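Local coordinates for protein putative aldehyde dehydrogenase AldY (Bacillus subtilis, PDB 4DNG) that probably oxidises aldehydes to carboxylates with NAD(+) as cofactor and may contribute to protecting the cell against stress from ethanol and related compounds, at residues Pro143-Met157 with Asn172-Gly186. Numbering follows the deposited sequence.
Sequences PLGVISSISPFNFPM and NSVVHKPDIQTAISG
From S173 to K177 one strand runs parallel beside V146-I150, the two parallel strands of a beta-alpha-beta crossover whose connecting helix is 156-169, in the Rossmann-like NAD-binding domain of the aldehyde dehydrogenase fold. A regular parallel ladder zips them together: S173 N gives to G145 O, I147 N to S173 O, V175 N to I147 O, S149 N to V175 O, K177 N to S149 O, and S151 N to K177 O just past the strand. The axes of strands 146-150 and 173-177 approach to 4.6 Å at an angle of 20°. On its other side, V146-I150 pairs with strand 226-231, so it is an inner strand of the sheet.

At the start of the ladder the N172 amide reaches back to the turn before V146. Its OD1 takes the G145 N-H at 2.8 Å, nearly straight (174°) and in the carbonyl plane, and a weak second bond from L144 N; ND2 turns instead to the A167 and F468 carbonyls.

H176 makes the second side-chain polar link. With CG anti to the backbone N (chi1 -177°), the imidazole brings ND1 into a 2.7 Å hydrogen bond with S149 OG, which lies at the ring edge, near its plane. NE2 gives to G186 O at 2.9 Å, so one ring on strand 173-177 joins S149 of the neighbouring strand to the first turn of helix 183-196; S160 OG also bonds NE2 and S151 OG. A leucine in place of H176 would probably leave S149 OG and G186 O without this shared partner and loosen the helix start from the sheet.

Beyond the strands, van der Waals contacts take over. P156 CB rests 3.6 Å from G186 CA, where the glycine lets the two helix starts meet, and P156 CG lies 3.8 Å from S185 OG, itself hydrogen-bonded to E93 OE1.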
# COMPACT_ATOMS: atom_id res chain seq x y z
N PRO A 143 -2.74 16.12 4.95
CA PRO A 143 -3.58 15.49 3.89
C PRO A 143 -2.77 14.70 2.84
O PRO A 143 -1.57 14.92 2.67
CB PRO A 143 -4.29 16.69 3.25
CG PRO A 143 -3.54 17.91 3.68
CD PRO A 143 -2.88 17.59 4.99
N LEU A 144 -3.41 13.76 2.14
CA LEU A 144 -2.71 13.01 1.09
C LEU A 144 -2.64 13.82 -0.19
O LEU A 144 -1.59 13.88 -0.84
CB LEU A 144 -3.42 11.69 0.82
CG LEU A 144 -2.82 10.69 -0.15
CD1 LEU A 144 -1.34 10.41 0.08
CD2 LEU A 144 -3.64 9.43 0.00
N GLY A 145 -3.77 14.44 -0.52
CA GLY A 145 -3.91 15.24 -1.74
C GLY A 145 -5.24 14.96 -2.43
O GLY A 145 -6.32 15.16 -1.84
N VAL A 146 -5.17 14.48 -3.66
CA VAL A 146 -6.38 14.27 -4.45
C VAL A 146 -6.70 12.80 -4.56
O VAL A 146 -5.85 12.02 -4.98
CB VAL A 146 -6.25 14.86 -5.86
CG1 VAL A 146 -7.49 14.54 -6.68
CG2 VAL A 146 -5.99 16.36 -5.78
N ILE A 147 -7.93 12.43 -4.19
CA ILE A 147 -8.35 11.03 -4.13
C ILE A 147 -9.15 10.73 -5.40
O ILE A 147 -10.04 11.51 -5.77
CB ILE A 147 -9.29 10.79 -2.91
CG1 ILE A 147 -8.69 11.32 -1.59
CG2 ILE A 147 -9.71 9.33 -2.79
CD1 ILE A 147 -7.36 10.71 -1.19
N SER A 148 -8.81 9.62 -6.07
CA SER A 148 -9.62 9.06 -7.14
C SER A 148 -10.50 7.94 -6.59
O SER A 148 -10.01 6.90 -6.10
CB SER A 148 -8.77 8.54 -8.29
OG SER A 148 -9.52 8.50 -9.49
N SER A 149 -11.81 8.14 -6.71
CA SER A 149 -12.80 7.29 -6.07
C SER A 149 -13.78 6.72 -7.09
O SER A 149 -14.35 7.47 -7.88
CB SER A 149 -13.54 8.12 -5.03
OG SER A 149 -14.65 7.42 -4.52
N ILE A 150 -13.95 5.39 -7.08
CA ILE A 150 -14.78 4.65 -8.03
C ILE A 150 -15.68 3.67 -7.29
O ILE A 150 -15.20 2.87 -6.47
CB ILE A 150 -13.92 3.83 -9.01
CG1 ILE A 150 -12.97 4.73 -9.79
CG2 ILE A 150 -14.79 2.98 -9.95
CD1 ILE A 150 -11.80 4.00 -10.41
N SER A 151 -16.98 3.73 -7.56
CA SER A 151 -17.90 2.87 -6.87
C SER A 151 -18.75 2.04 -7.82
O SER A 151 -18.92 2.41 -8.97
CB SER A 151 -18.73 3.66 -5.85
OG SER A 151 -19.51 4.67 -6.44
N PRO A 152 -19.29 0.91 -7.34
CA PRO A 152 -20.01 0.03 -8.24
C PRO A 152 -21.51 0.19 -8.07
O PRO A 152 -21.95 1.05 -7.32
CB PRO A 152 -19.57 -1.35 -7.72
CG PRO A 152 -19.51 -1.16 -6.22
CD PRO A 152 -19.23 0.33 -5.98
N PHE A 153 -22.28 -0.68 -8.72
CA PHE A 153 -23.75 -0.60 -8.74
C PHE A 153 -24.46 -1.19 -7.54
O PHE A 153 -25.67 -1.04 -7.44
CB PHE A 153 -24.28 -1.33 -9.96
CG PHE A 153 -24.04 -2.82 -9.95
CD1 PHE A 153 -24.86 -3.67 -9.19
CD2 PHE A 153 -23.01 -3.38 -10.71
CE1 PHE A 153 -24.64 -5.05 -9.18
CE2 PHE A 153 -22.78 -4.75 -10.70
CZ PHE A 153 -23.60 -5.59 -9.93
N ASN A 154 -23.75 -1.94 -6.70
CA ASN A 154 -24.37 -2.51 -5.51
C ASN A 154 -23.86 -1.74 -4.33
O ASN A 154 -22.67 -1.50 -4.23
CB ASN A 154 -24.07 -4.01 -5.35
CG ASN A 154 -22.59 -4.34 -5.47
OD1 ASN A 154 -21.75 -3.79 -4.76
ND2 ASN A 154 -22.27 -5.26 -6.38
N PHE A 155 -24.77 -1.31 -3.47
CA PHE A 155 -24.41 -0.44 -2.34
C PHE A 155 -23.66 0.82 -2.76
O PHE A 155 -22.69 1.21 -2.11
CB PHE A 155 -23.65 -1.20 -1.24
CG PHE A 155 -24.38 -2.41 -0.72
CD1 PHE A 155 -25.50 -2.26 0.11
CD2 PHE A 155 -23.97 -3.70 -1.08
CE1 PHE A 155 -26.18 -3.37 0.59
CE2 PHE A 155 -24.64 -4.82 -0.60
CZ PHE A 155 -25.75 -4.65 0.23
N PRO A 156 -24.14 1.48 -3.82
CA PRO A 156 -23.45 2.67 -4.37
C PRO A 156 -23.21 3.79 -3.36
O PRO A 156 -22.13 4.36 -3.33
CB PRO A 156 -24.42 3.16 -5.46
CG PRO A 156 -25.76 2.62 -5.03
CD PRO A 156 -25.41 1.24 -4.52
N MET A 157 -24.20 4.12 -2.53
CA MET A 157 -24.11 5.31 -1.69
C MET A 157 -23.18 5.07 -0.49
O MET A 157 -22.31 5.89 -0.17
CB MET A 157 -25.48 5.76 -1.22
CG MET A 157 -25.38 6.92 -0.26
SD MET A 157 -26.93 7.69 0.22
CE MET A 157 -27.54 8.36 -1.33
N ASN A 172 -8.45 16.36 2.08
CA ASN A 172 -8.24 15.98 0.68
C ASN A 172 -9.35 16.53 -0.20
O ASN A 172 -10.36 17.03 0.29
CB ASN A 172 -8.16 14.46 0.54
CG ASN A 172 -7.14 13.85 1.46
OD1 ASN A 172 -5.93 14.02 1.26
ND2 ASN A 172 -7.61 13.13 2.49
N SER A 173 -9.15 16.44 -1.51
CA SER A 173 -10.20 16.66 -2.48
C SER A 173 -10.44 15.34 -3.18
O SER A 173 -9.71 14.37 -2.96
CB SER A 173 -9.76 17.70 -3.49
OG SER A 173 -8.78 17.13 -4.35
N VAL A 174 -11.46 15.29 -4.04
CA VAL A 174 -11.98 14.00 -4.51
C VAL A 174 -12.56 14.16 -5.90
O VAL A 174 -13.38 15.05 -6.15
CB VAL A 174 -13.10 13.46 -3.57
CG1 VAL A 174 -13.63 12.08 -3.99
CG2 VAL A 174 -12.60 13.41 -2.13
N VAL A 175 -12.12 13.29 -6.80
CA VAL A 175 -12.83 13.09 -8.04
C VAL A 175 -13.47 11.72 -8.00
O VAL A 175 -12.77 10.69 -7.85
CB VAL A 175 -11.88 13.22 -9.21
CG1 VAL A 175 -12.60 12.83 -10.52
CG2 VAL A 175 -11.32 14.62 -9.24
N HIS A 176 -14.80 11.71 -8.12
CA HIS A 176 -15.60 10.52 -7.84
C HIS A 176 -16.43 10.10 -9.03
O HIS A 176 -17.11 10.94 -9.65
CB HIS A 176 -16.51 10.80 -6.67
CG HIS A 176 -17.33 9.61 -6.26
ND1 HIS A 176 -16.77 8.44 -5.90
CD2 HIS A 176 -18.71 9.43 -6.18
CE1 HIS A 176 -17.73 7.55 -5.62
NE2 HIS A 176 -18.92 8.17 -5.78
N LYS A 177 -16.38 8.80 -9.34
CA LYS A 177 -17.13 8.23 -10.46
C LYS A 177 -17.99 7.02 -10.09
O LYS A 177 -17.45 5.92 -9.89
CB LYS A 177 -16.20 7.83 -11.61
CG LYS A 177 -16.98 7.36 -12.84
CD LYS A 177 -16.15 6.45 -13.73
CE LYS A 177 -17.03 5.75 -14.76
NZ LYS A 177 -17.92 4.75 -14.10
N PRO A 178 -19.32 7.21 -10.00
CA PRO A 178 -20.20 6.08 -9.70
C PRO A 178 -20.46 5.33 -10.96
O PRO A 178 -20.14 5.79 -12.03
CB PRO A 178 -21.51 6.77 -9.25
CG PRO A 178 -21.50 8.11 -9.91
CD PRO A 178 -20.04 8.50 -9.94
N ASP A 179 -21.05 4.16 -10.85
CA ASP A 179 -21.53 3.49 -12.02
C ASP A 179 -22.67 4.40 -12.50
O ASP A 179 -23.58 4.75 -11.71
CB ASP A 179 -22.05 2.10 -11.63
CG ASP A 179 -22.51 1.30 -12.81
OD1 ASP A 179 -22.13 0.13 -12.89
OD2 ASP A 179 -23.25 1.83 -13.67
N ILE A 180 -22.63 4.76 -13.78
CA ILE A 180 -23.68 5.59 -14.35
C ILE A 180 -25.08 5.05 -13.98
O ILE A 180 -25.97 5.83 -13.62
CB ILE A 180 -23.52 5.81 -15.89
CG1 ILE A 180 -24.54 6.85 -16.42
CG2 ILE A 180 -23.67 4.49 -16.67
CD1 ILE A 180 -24.39 8.24 -15.82
N GLN A 181 -25.27 3.73 -14.01
CA GLN A 181 -26.60 3.17 -13.73
C GLN A 181 -27.08 3.43 -12.31
O GLN A 181 -28.26 3.28 -12.03
CB GLN A 181 -26.72 1.69 -14.13
CG GLN A 181 -27.00 1.46 -15.62
CD GLN A 181 -28.24 2.21 -16.15
OE1 GLN A 181 -29.35 2.16 -15.58
NE2 GLN A 181 -28.04 2.92 -17.25
N THR A 182 -26.17 3.81 -11.42
CA THR A 182 -26.56 4.20 -10.06
C THR A 182 -25.90 5.55 -9.69
O THR A 182 -25.42 5.75 -8.57
CB THR A 182 -26.15 3.09 -9.06
OG1 THR A 182 -24.80 2.73 -9.33
CG2 THR A 182 -26.99 1.82 -9.24
N ALA A 183 -25.89 6.48 -10.64
CA ALA A 183 -25.20 7.76 -10.42
C ALA A 183 -25.91 8.68 -9.44
O ALA A 183 -25.27 9.56 -8.85
CB ALA A 183 -24.99 8.47 -11.73
N ILE A 184 -27.23 8.52 -9.31
CA ILE A 184 -27.98 9.39 -8.43
C ILE A 184 -27.67 9.04 -6.98
O ILE A 184 -27.31 9.91 -6.19
CB ILE A 184 -29.50 9.38 -8.72
CG1 ILE A 184 -29.76 9.99 -10.09
CG2 ILE A 184 -30.24 10.25 -7.71
CD1 ILE A 184 -31.03 9.50 -10.74
N SER A 185 -27.77 7.76 -6.64
CA SER A 185 -27.53 7.35 -5.28
C SER A 185 -26.05 7.18 -5.01
O SER A 185 -25.61 7.38 -3.89
CB SER A 185 -28.28 6.07 -4.94
OG SER A 185 -28.29 5.23 -6.04
N GLY A 186 -25.28 6.84 -6.04
CA GLY A 186 -23.84 6.71 -5.89
C GLY A 186 -23.05 8.01 -6.08
O GLY A 186 -21.84 8.03 -5.84